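Local coordinates for aminotransferase class-III (Sphaerobacter thermophilus DSM 20745, PDB 6K8H), which is an omega-transaminase of the class-III aminotransferase family, a dimeric enzyme of the PLP-dependent aminotransferase fold, at residues R139-F150 with H212-I221. Sequence-based numbering, arbitrary orientation.
Sequences RAYTGRPRIAKF and HRDELAAVLI
Strands 146-150 and 216-221 pair in parallel, side by side in the seven-stranded mixed sheet of the large domain. R146 N gives its hydrogen to E215 O, and R146 O receives A217 N at 2.8 Å. Farther along, A148 N binds A218 O, and L220 N donates to A148 O. At the far end a water bridges F150 N and L220 O, accepting from the first and donating to the second.

A148, L216 and V219 share one face of the sheet, where A148 CB touches L216 CD2 at 3.8 Å. F150 adds its ring: CE1 lies 3.6 Å from I221 CB, and L220 O sits at the ring edge. Helix 235-248 packs on V219 and I221.

Before the strand, the R144 side chain reaches across segment 212-221. CG lies beside the backbone N (chi1 -54°), and the chain runs extended past D214 O. NH1 then donates to L216 O at 3.1 Å, in the guanidinium plane, while R213 O lies over one face. NH2 donates to Y248 O, so two carbonyl oxygens hold the group. A217 CB tucks against T142 OG1 and R144 O, both at 3.3 Å. T142 OG1 accepts from R144 N, an ST turn at the helix end, and is also hydrogen-bonded to A138 O. R139 NE binds P145 O, while its NH1 forms a salt bridge with D159 of the second subunit.

The L220 side chain is about 7 Å from the bound (5-hydroxy-4,6-dimethylpyridin-3-yl)methyl dihydrogen phosphate. Such parallel strands, with helices packed on the sheet, are typical of the large domain of fold-type I PLP-dependent enzymes.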
ATOM      1  N   ARG B 139      14.781   6.947  10.214  1.00  8.29           N
ATOM      2  CA  ARG B 139      14.522   7.780  11.386  1.00  8.07           C
ATOM      3  C   ARG B 139      14.738   6.994  12.676  1.00  8.33           C
ATOM      4  O   ARG B 139      15.334   7.509  13.630  1.00 10.07           O
ATOM      5  CB  ARG B 139      13.106   8.354  11.343  1.00  7.96           C
ATOM      6  CG  ARG B 139      12.866   9.424  10.268  1.00  9.69           C
ATOM      7  CD  ARG B 139      11.797  10.425  10.704  1.00  9.07           C
ATOM      8  NE  ARG B 139      11.167  11.124   9.573  1.00  7.94           N
ATOM      9  CZ  ARG B 139      10.017  10.756   9.012  1.00 12.99           C
ATOM     10  NH1 ARG B 139       9.367   9.692   9.461  1.00  9.46           N
ATOM     11  NH2 ARG B 139       9.515  11.446   7.997  1.00 11.05           N
ATOM     12  N   ALA B 140      14.244   5.752  12.739  1.00  7.87           N
ATOM     13  CA  ALA B 140      14.386   4.970  13.968  1.00  9.09           C
ATOM     14  C   ALA B 140      15.831   4.593  14.228  1.00 11.39           C
ATOM     15  O   ALA B 140      16.247   4.471  15.385  1.00 12.54           O
ATOM     16  CB  ALA B 140      13.535   3.695  13.900  1.00  5.73           C
ATOM     17  N   TYR B 141      16.589   4.349  13.164  1.00  8.97           N
ATOM     18  CA  TYR B 141      17.964   3.913  13.307  1.00 10.84           C
ATOM     19  C   TYR B 141      18.850   5.071  13.744  1.00 11.70           C
ATOM     20  O   TYR B 141      19.637   4.943  14.687  1.00 11.52           O
ATOM     21  CB  TYR B 141      18.461   3.328  11.982  1.00 11.81           C
ATOM     22  CG  TYR B 141      19.866   2.819  12.083  1.00  9.81           C
ATOM     23  CD1 TYR B 141      20.148   1.624  12.726  1.00 10.78           C
ATOM     24  CD2 TYR B 141      20.917   3.559  11.576  1.00 13.29           C
ATOM     25  CE1 TYR B 141      21.459   1.165  12.853  1.00 15.25           C
ATOM     26  CE2 TYR B 141      22.215   3.119  11.687  1.00 14.52           C
ATOM     27  CZ  TYR B 141      22.486   1.926  12.325  1.00 18.81           C
ATOM     28  OH  TYR B 141      23.794   1.510  12.419  1.00 22.81           O
ATOM     29  N   THR B 142      18.706   6.221  13.089  1.00  9.89           N
ATOM     30  CA  THR B 142      19.553   7.371  13.364  1.00 11.11           C
ATOM     31  C   THR B 142      18.982   8.284  14.434  1.00  9.44           C
ATOM     32  O   THR B 142      19.739   9.041  15.042  1.00 11.39           O
ATOM     33  CB  THR B 142      19.768   8.200  12.095  1.00 10.54           C
ATOM     34  OG1 THR B 142      18.543   8.864  11.760  1.00  8.55           O
ATOM     35  CG2 THR B 142      20.232   7.317  10.925  1.00  5.54           C
ATOM     36  N   GLY B 143      17.667   8.252  14.653  1.00 10.45           N
ATOM     37  CA  GLY B 143      17.004   9.151  15.577  1.00 10.56           C
ATOM     38  C   GLY B 143      16.711  10.531  15.035  1.00 13.37           C
ATOM     39  O   GLY B 143      16.134  11.353  15.761  1.00 10.84           O
ATOM     40  N   ARG B 144      17.120  10.834  13.721  1.00  8.87           N
ATOM     41  CA  ARG B 144      17.060  12.171  13.151  1.00  9.94           C
ATOM     42  C   ARG B 144      15.756  12.370  12.377  1.00 10.98           C
ATOM     43  O   ARG B 144      15.181  11.414  11.852  1.00 11.68           O
ATOM     44  CB  ARG B 144      18.268  12.408  12.234  1.00 10.19           C
ATOM     45  CG  ARG B 144      19.634  12.148  12.925  1.00 10.40           C
ATOM     46  CD  ARG B 144      20.796  12.287  11.939  1.00 12.93           C
ATOM     47  NE  ARG B 144      22.086  11.858  12.493  1.00 12.68           N
ATOM     48  CZ  ARG B 144      23.179  11.657  11.757  1.00 15.28           C
ATOM     49  NH1 ARG B 144      23.130  11.853  10.442  1.00 12.60           N
ATOM     50  NH2 ARG B 144      24.323  11.269  12.324  1.00 13.87           N
ATOM     51  N   PRO B 145      15.256  13.586  12.298  1.00 11.48           N
ATOM     52  CA  PRO B 145      13.905  13.783  11.752  1.00 10.64           C
ATOM     53  C   PRO B 145      13.824  14.015  10.247  1.00 13.08           C
ATOM     54  O   PRO B 145      12.825  13.627   9.626  1.00 10.85           O
ATOM     55  CB  PRO B 145      13.408  15.009  12.526  1.00 14.04           C
ATOM     56  CG  PRO B 145      14.658  15.796  12.809  1.00 13.51           C
ATOM     57  CD  PRO B 145      15.757  14.775  13.012  1.00 12.38           C
ATOM     58  N   ARG B 146      14.834  14.640   9.643  1.00 11.66           N
ATOM     59  CA  ARG B 146      14.715  15.081   8.258  1.00 12.22           C
ATOM     60  C   ARG B 146      15.249  14.042   7.273  1.00 11.87           C
ATOM     61  O   ARG B 146      16.046  13.167   7.610  1.00  7.85           O
ATOM     62  CB  ARG B 146      15.456  16.400   8.039  1.00 12.43           C
ATOM     63  CG  ARG B 146      14.897  17.540   8.852  1.00 20.35           C
ATOM     64  CD  ARG B 146      15.610  18.834   8.565  1.00 21.56           C
ATOM     65  NE  ARG B 146      14.865  19.945   9.143  1.00 32.11           N
ATOM     66  CZ  ARG B 146      15.190  21.225   9.001  1.00 35.72           C
ATOM     67  NH1 ARG B 146      16.264  21.562   8.298  1.00 28.69           N
ATOM     68  NH2 ARG B 146      14.442  22.166   9.573  1.00 39.49           N
ATOM     69  N   ILE B 147      14.821  14.183   6.017  1.00  9.61           N
ATOM     70  CA  ILE B 147      15.349  13.378   4.928  1.00  9.68           C
ATOM     71  C   ILE B 147      15.711  14.300   3.774  1.00  9.22           C
ATOM     72  O   ILE B 147      15.232  15.431   3.672  1.00  9.43           O
ATOM     73  CB  ILE B 147      14.349  12.302   4.445  1.00  9.49           C
ATOM     74  CG1 ILE B 147      13.239  12.966   3.625  1.00 10.66           C
ATOM     75  CG2 ILE B 147      13.795  11.515   5.638  1.00 14.81           C
ATOM     76  CD1 ILE B 147      12.355  12.007   2.869  1.00 11.80           C
ATOM     77  N   ALA B 148      16.568  13.794   2.897  1.00  9.13           N
ATOM     78  CA  ALA B 148      16.937  14.476   1.671  1.00  9.18           C
ATOM     79  C   ALA B 148      16.500  13.622   0.492  1.00  6.51           C
ATOM     80  O   ALA B 148      16.594  12.392   0.538  1.00  8.34           O
ATOM     81  CB  ALA B 148      18.448  14.735   1.609  1.00  8.14           C
ATOM     82  N   LYS B 149      16.003  14.283  -0.543  1.00  7.01           N
ATOM     83  CA  LYS B 149      15.691  13.637  -1.822  1.00  6.98           C
ATOM     84  C   LYS B 149      16.077  14.593  -2.938  1.00  7.10           C
ATOM     85  O   LYS B 149      16.480  15.725  -2.684  1.00  9.53           O
ATOM     86  CB  LYS B 149      14.215  13.252  -1.924  1.00  9.21           C
ATOM     87  CG  LYS B 149      13.277  14.441  -1.812  1.00  7.53           C
ATOM     88  CD  LYS B 149      11.914  14.061  -2.322  1.00  9.89           C
ATOM     89  CE  LYS B 149      11.915  13.936  -3.825  1.00  9.33           C
ATOM     90  NZ  LYS B 149      10.523  13.904  -4.354  1.00 10.73           N
ATOM     91  N   PHE B 150      15.936  14.150  -4.185  1.00  8.53           N
ATOM     92  CA  PHE B 150      16.412  14.915  -5.330  1.00  7.54           C
ATOM     93  C   PHE B 150      15.259  15.574  -6.084  1.00  7.72           C
ATOM     94  O   PHE B 150      14.206  14.967  -6.294  1.00  8.63           O
ATOM     95  CB  PHE B 150      17.257  14.019  -6.249  1.00  7.79           C
ATOM     96  CG  PHE B 150      18.579  13.646  -5.631  1.00  9.06           C
ATOM     97  CD1 PHE B 150      18.676  12.583  -4.744  1.00  7.77           C
ATOM     98  CD2 PHE B 150      19.706  14.426  -5.859  1.00  7.54           C
ATOM     99  CE1 PHE B 150      19.890  12.269  -4.128  1.00  7.89           C
ATOM    100  CE2 PHE B 150      20.921  14.115  -5.257  1.00  7.55           C
ATOM    101  CZ  PHE B 150      21.013  13.030  -4.390  1.00  9.12           C
ATOM    102  N   HIS B 212      23.253  20.263   6.516  1.00 15.50           N
ATOM    103  CA  HIS B 212      22.168  19.651   7.286  1.00 18.73           C
ATOM    104  C   HIS B 212      22.575  18.323   7.919  1.00 14.07           C
ATOM    105  O   HIS B 212      21.708  17.496   8.228  1.00 16.01           O
ATOM    106  CB  HIS B 212      20.931  19.432   6.410  1.00 12.88           C
ATOM    107  CG  HIS B 212      20.365  20.684   5.824  1.00 14.94           C
ATOM    108  ND1 HIS B 212      19.438  21.461   6.484  1.00 18.16           N
ATOM    109  CD2 HIS B 212      20.585  21.291   4.633  1.00 14.95           C
ATOM    110  CE1 HIS B 212      19.105  22.489   5.722  1.00 19.78           C
ATOM    111  NE2 HIS B 212      19.790  22.412   4.596  1.00 17.42           N
ATOM    112  N   ARG B 213      23.873  18.104   8.123  1.00 13.57           N
ATOM    113  CA  ARG B 213      24.373  16.769   8.425  1.00 16.85           C
ATOM    114  C   ARG B 213      23.869  16.231   9.763  1.00 17.80           C
ATOM    115  O   ARG B 213      23.739  15.014   9.923  1.00 18.41           O
ATOM    116  CB  ARG B 213      25.892  16.782   8.425  1.00 16.60           C
ATOM    117  CG  ARG B 213      26.475  17.812   9.375  1.00 19.31           C
ATOM    118  CD  ARG B 213      27.989  17.831   9.298  1.00 27.79           C
ATOM    119  NE  ARG B 213      28.568  16.687   9.993  1.00 34.17           N
ATOM    120  CZ  ARG B 213      29.875  16.496  10.159  1.00 34.69           C
ATOM    121  NH1 ARG B 213      30.747  17.372   9.668  1.00 30.58           N
ATOM    122  NH2 ARG B 213      30.308  15.420  10.802  1.00 31.02           N
ATOM    123  N   ASP B 214      23.557  17.100  10.730  1.00 10.57           N
ATOM    124  CA  ASP B 214      23.171  16.586  12.040  1.00 19.10           C
ATOM    125  C   ASP B 214      21.705  16.221  12.105  1.00 21.09           C
ATOM    126  O   ASP B 214      21.300  15.435  12.975  1.00 16.49           O
ATOM    127  CB  ASP B 214      23.456  17.627  13.111  1.00 20.67           C
ATOM    128  CG  ASP B 214      24.939  17.774  13.390  1.00 27.72           C
ATOM    129  OD1 ASP B 214      25.679  16.800  13.115  1.00 27.74           O
ATOM    130  OD2 ASP B 214      25.364  18.844  13.870  1.00 38.34           O
ATOM    131  N   GLU B 215      20.897  16.743  11.168  1.00 14.51           N
ATOM    132  CA  GLU B 215      19.423  16.498  11.159  1.00 15.41           C
ATOM    133  C   GLU B 215      18.976  15.480  10.091  1.00 14.01           C
ATOM    134  O   GLU B 215      17.777  15.154  10.064  1.00 12.33           O
ATOM    135  CB  GLU B 215      18.669  17.792  10.827  1.00 24.13           C
ATOM    136  CG  GLU B 215      19.363  19.075  11.247  1.00 32.03           C
ATOM    137  CD  GLU B 215      18.902  20.338  10.533  1.00 46.93           C
ATOM    138  OE1 GLU B 215      17.738  20.385  10.096  1.00 49.46           O
ATOM    139  OE2 GLU B 215      19.716  21.273  10.404  1.00 56.05           O
ATOM    140  N   LEU B 216      19.889  14.961   9.271  1.00 11.07           N
ATOM    141  CA  LEU B 216      19.466  14.141   8.138  1.00 10.89           C
ATOM    142  C   LEU B 216      19.530  12.673   8.534  1.00 10.98           C
ATOM    143  O   LEU B 216      20.620  12.115   8.713  1.00  8.41           O
ATOM    144  CB  LEU B 216      20.353  14.400   6.925  1.00 12.54           C
ATOM    145  CG  LEU B 216      20.018  15.547   5.976  1.00  9.65           C
ATOM    146  CD1 LEU B 216      21.069  15.660   4.877  1.00  9.78           C
ATOM    147  CD2 LEU B 216      18.619  15.348   5.379  1.00 10.48           C
ATOM    148  N   ALA B 217      18.355  12.039   8.644  1.00  9.80           N
ATOM    149  CA  ALA B 217      18.293  10.590   8.828  1.00  8.68           C
ATOM    150  C   ALA B 217      18.676   9.827   7.563  1.00  7.47           C
ATOM    151  O   ALA B 217      19.315   8.770   7.640  1.00  8.01           O
ATOM    152  CB  ALA B 217      16.889  10.173   9.261  1.00  7.69           C
ATOM    153  N   ALA B 218      18.285  10.329   6.392  1.00  7.36           N
ATOM    154  CA  ALA B 218      18.458   9.573   5.161  1.00  8.21           C
ATOM    155  C   ALA B 218      18.589  10.495   3.955  1.00  9.10           C
ATOM    156  O   ALA B 218      18.077  11.620   3.947  1.00 10.14           O
ATOM    157  CB  ALA B 218      17.276   8.629   4.904  1.00  8.17           C
ATOM    158  N   VAL B 219      19.263   9.982   2.929  1.00  7.50           N
ATOM    159  CA  VAL B 219      19.193  10.503   1.562  1.00  6.71           C
ATOM    160  C   VAL B 219      18.528   9.431   0.704  1.00  7.26           C
ATOM    161  O   VAL B 219      18.996   8.286   0.659  1.00  8.72           O
ATOM    162  CB  VAL B 219      20.576  10.856   0.992  1.00  7.94           C
ATOM    163  CG1 VAL B 219      20.439  11.252  -0.483  1.00  6.69           C
ATOM    164  CG2 VAL B 219      21.259  11.958   1.784  1.00  7.38           C
ATOM    165  N   LEU B 220      17.448   9.793   0.023  1.00  5.88           N
ATOM    166  CA  LEU B 220      16.707   8.870  -0.827  1.00  7.61           C
ATOM    167  C   LEU B 220      17.009   9.215  -2.277  1.00  7.16           C
ATOM    168  O   LEU B 220      16.886  10.379  -2.672  1.00  7.34           O
ATOM    169  CB  LEU B 220      15.208   8.972  -0.535  1.00  8.40           C
ATOM    170  CG  LEU B 220      14.175   8.362  -1.468  1.00  9.14           C
ATOM    171  CD1 LEU B 220      14.153   6.851  -1.279  1.00  7.07           C
ATOM    172  CD2 LEU B 220      12.832   8.997  -1.158  1.00  9.20           C
ATOM    173  N   ILE B 221      17.429   8.223  -3.062  1.00  7.44           N
ATOM    174  CA  ILE B 221      17.842   8.488  -4.436  1.00  6.26           C
ATOM    175  C   ILE B 221      17.384   7.359  -5.354  1.00  8.93           C
ATOM    176  O   ILE B 221      17.588   6.180  -5.050  1.00 10.04           O
ATOM    177  CB  ILE B 221      19.366   8.686  -4.541  1.00  7.03           C
ATOM    178  CG1 ILE B 221      19.740   9.010  -5.987  1.00  7.99           C
ATOM    179  CG2 ILE B 221      20.117   7.475  -3.975  1.00  7.76           C
ATOM    180  CD1 ILE B 221      21.203   9.387  -6.168  1.00 11.44           C
TER
HETATM  181  O   HOH W   1      15.307  11.441  -4.677  1.00  7.28           O